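PDB 6KME: phytochromobilin synthase from Solanum lycopersicum, which binds biliverdin IX alpha and probably reduces it, with electrons from ferredoxin, to phytochromobilin, the chromophore of plant phytochrome. Local coordinates for residues 39-44 / 198-203. The protein carries 1 engineered substitution. Residues are numbered along the deposited sequence; the frame is centred on the assembly and turned at random.
Sequences FALEET and FKDYYQ
The ring of F39 lies between K199 of the partner helix and E43 of its own, with K199 CG over its centre and E43 CG on the opposite face, offset toward the rim. K199 can be followed outward: CB sits 3.6 Å from F39 CZ, CG makes the CH-pi contact 3.5 Å from the F39 ring centroid, CD reaches F39 CE1 at 3.9 Å, and CE passes near F39 CD1, so the extended chain traverses the face. F39 points its ring at the other helix because chi1 (172°) sets CG opposite the backbone N. Were F39 cut back to alanine, the aliphatic part of K199 would probably lose its apolar platform and a gap open between K199 and E43.

At the edge of the same ring, Q203 NE2 donates to E43 OE1 over 3.2 Å; the bond is almost straight (178°) and in the amide plane, but meets the carboxylate from well above its plane. Deeper in the interface, A40 CB makes a CH-pi contact over the face of Y202, 4.1 Å from the ring centroid, while F198 CE1 lies 4.1 Å from A40 CB. Y202 OH donates to T44 OG1 (2.7 Å), which itself donates to A40 O; that carbonyl also accepts from T44 N, on the other face of its plane.

The two segments, 28° from parallel, thus join helices 34-47 and 188-211 on one side of the antiparallel sheet, where Y202 also meets F113 edge-to-face. Chemically, the contact combines aliphatic and aromatic packing round F39, A40 and Y202 with the polar Q203-E43 bond, and the relay from Y202 through T44 to A40 O satisfies buried hydroxyls.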
loop_
_atom_site.group_PDB
_atom_site.type_symbol
_atom_site.label_atom_id
_atom_site.label_comp_id
_atom_site.label_asym_id
_atom_site.label_seq_id
_atom_site.Cartn_x
_atom_site.Cartn_y
_atom_site.Cartn_z
ATOM N N PHE A 39 -12.561 -12.078 1.719
ATOM C CA PHE A 39 -11.536 -13.089 1.945
ATOM C C PHE A 39 -10.576 -12.647 3.041
ATOM O O PHE A 39 -10.233 -13.428 3.932
ATOM C CB PHE A 39 -10.760 -13.380 0.658
ATOM C CG PHE A 39 -9.552 -14.271 0.872
ATOM C CD1 PHE A 39 -9.670 -15.644 0.802
ATOM C CD2 PHE A 39 -8.309 -13.728 1.171
ATOM C CE1 PHE A 39 -8.565 -16.467 1.014
ATOM C CE2 PHE A 39 -7.208 -14.538 1.388
ATOM C CZ PHE A 39 -7.333 -15.911 1.307
ATOM N N ALA A 40 -10.126 -11.391 2.986
ATOM C CA ALA A 40 -9.049 -10.968 3.872
ATOM C C ALA A 40 -9.538 -10.837 5.302
ATOM O O ALA A 40 -8.835 -11.224 6.245
ATOM C CB ALA A 40 -8.448 -9.647 3.386
ATOM N N LEU A 41 -10.746 -10.307 5.484
ATOM C CA LEU A 41 -11.281 -10.182 6.836
ATOM C C LEU A 41 -11.521 -11.548 7.464
ATOM O O LEU A 41 -11.208 -11.757 8.646
ATOM C CB LEU A 41 -12.567 -9.357 6.820
ATOM C CG LEU A 41 -12.458 -7.933 6.263
ATOM C CD1 LEU A 41 -13.792 -7.202 6.400
ATOM C CD2 LEU A 41 -11.332 -7.138 6.921
ATOM N N GLU A 42 -12.073 -12.494 6.695
ATOM C CA GLU A 42 -12.276 -13.851 7.215
ATOM C C GLU A 42 -10.952 -14.507 7.602
ATOM O O GLU A 42 -10.843 -15.118 8.676
ATOM C CB GLU A 42 -13.006 -14.717 6.185
ATOM C CG GLU A 42 -14.424 -14.292 5.885
ATOM C CD GLU A 42 -15.440 -15.227 6.493
ATOM O OE1 GLU A 42 -15.203 -15.709 7.621
ATOM O OE2 GLU A 42 -16.469 -15.491 5.838
ATOM N N GLU A 43 -9.942 -14.420 6.722
ATOM C CA GLU A 43 -8.641 -15.012 7.035
ATOM C C GLU A 43 -8.027 -14.368 8.273
ATOM O O GLU A 43 -7.487 -15.069 9.139
ATOM C CB GLU A 43 -7.683 -14.889 5.844
ATOM C CG GLU A 43 -7.963 -15.845 4.695
ATOM C CD GLU A 43 -7.611 -17.307 4.980
ATOM O OE1 GLU A 43 -6.483 -17.612 5.442
ATOM O OE2 GLU A 43 -8.480 -18.165 4.722
ATOM N N THR A 44 -8.109 -13.038 8.383
ATOM C CA THR A 44 -7.542 -12.368 9.551
ATOM C C THR A 44 -8.165 -12.893 10.842
ATOM O O THR A 44 -7.463 -13.119 11.837
ATOM C CB THR A 44 -7.731 -10.850 9.443
ATOM O OG1 THR A 44 -7.343 -10.406 8.138
ATOM C CG2 THR A 44 -6.878 -10.121 10.499
ATOM N N PHE A 198 -3.271 -11.947 -4.605
ATOM C CA PHE A 198 -3.720 -11.242 -3.405
ATOM C C PHE A 198 -3.845 -12.205 -2.232
ATOM O O PHE A 198 -3.373 -11.918 -1.126
ATOM C CB PHE A 198 -5.060 -10.538 -3.664
ATOM C CG PHE A 198 -5.628 -9.831 -2.454
ATOM C CD1 PHE A 198 -6.394 -10.523 -1.522
ATOM C CD2 PHE A 198 -5.401 -8.471 -2.258
ATOM C CE1 PHE A 198 -6.922 -9.878 -0.399
ATOM C CE2 PHE A 198 -5.919 -7.812 -1.147
ATOM C CZ PHE A 198 -6.686 -8.518 -0.213
ATOM N N LYS A 199 -4.478 -13.357 -2.461
ATOM C CA LYS A 199 -4.716 -14.310 -1.377
ATOM C C LYS A 199 -3.409 -14.919 -0.870
ATOM O O LYS A 199 -3.183 -15.005 0.347
ATOM C CB LYS A 199 -5.681 -15.397 -1.853
ATOM C CG LYS A 199 -7.082 -14.876 -2.159
ATOM C CD LYS A 199 -7.946 -15.959 -2.769
ATOM C CE LYS A 199 -9.266 -15.407 -3.274
ATOM N NZ LYS A 199 -10.130 -16.518 -3.757
ATOM N N ASP A 200 -2.532 -15.335 -1.793
ATOM C CA ASP A 200 -1.225 -15.872 -1.419
ATOM C C ASP A 200 -0.389 -14.853 -0.651
ATOM O O ASP A 200 0.239 -15.194 0.363
ATOM C CB ASP A 200 -0.476 -16.325 -2.673
ATOM C CG ASP A 200 -0.927 -17.690 -3.149
ATOM O OD1 ASP A 200 -1.720 -18.324 -2.420
ATOM O OD2 ASP A 200 -0.494 -18.130 -4.238
ATOM N N TYR A 201 -0.352 -13.607 -1.130
ATOM C CA TYR A 201 0.421 -12.556 -0.468
ATOM C C TYR A 201 -0.183 -12.205 0.890
ATOM O O TYR A 201 0.550 -11.985 1.866
ATOM C CB TYR A 201 0.505 -11.304 -1.364
ATOM C CG TYR A 201 1.683 -11.309 -2.345
ATOM C CD1 TYR A 201 1.891 -12.386 -3.207
ATOM C CD2 TYR A 201 2.579 -10.244 -2.402
ATOM C CE1 TYR A 201 2.973 -12.408 -4.104
ATOM C CE2 TYR A 201 3.672 -10.254 -3.308
ATOM C CZ TYR A 201 3.859 -11.344 -4.142
ATOM O OH TYR A 201 4.921 -11.375 -5.027
ATOM N N TYR A 202 -1.516 -12.152 0.986
ATOM C CA TYR A 202 -2.105 -11.798 2.276
ATOM C C TYR A 202 -1.920 -12.921 3.300
ATOM O O TYR A 202 -1.687 -12.653 4.488
ATOM C CB TYR A 202 -3.582 -11.420 2.122
ATOM C CG TYR A 202 -4.099 -10.756 3.385
ATOM C CD1 TYR A 202 -3.590 -9.527 3.795
ATOM C CD2 TYR A 202 -5.045 -11.375 4.188
ATOM C CE1 TYR A 202 -4.021 -8.916 4.973
ATOM C CE2 TYR A 202 -5.492 -10.767 5.380
ATOM C CZ TYR A 202 -4.970 -9.541 5.760
ATOM O OH TYR A 202 -5.392 -8.937 6.928
ATOM N N GLN A 203 -1.991 -14.187 2.863
ATOM C CA GLN A 203 -1.733 -15.286 3.783
ATOM C C GLN A 203 -0.274 -15.292 4.236
ATOM O O GLN A 203 0.020 -15.593 5.399
ATOM C CB GLN A 203 -2.122 -16.620 3.135
ATOM C CG GLN A 203 -3.640 -16.805 2.992
ATOM C CD GLN A 203 -4.020 -18.115 2.323
ATOM O OE1 GLN A 203 -3.401 -18.526 1.344
ATOM N NE2 GLN A 203 -5.034 -18.783 2.858
#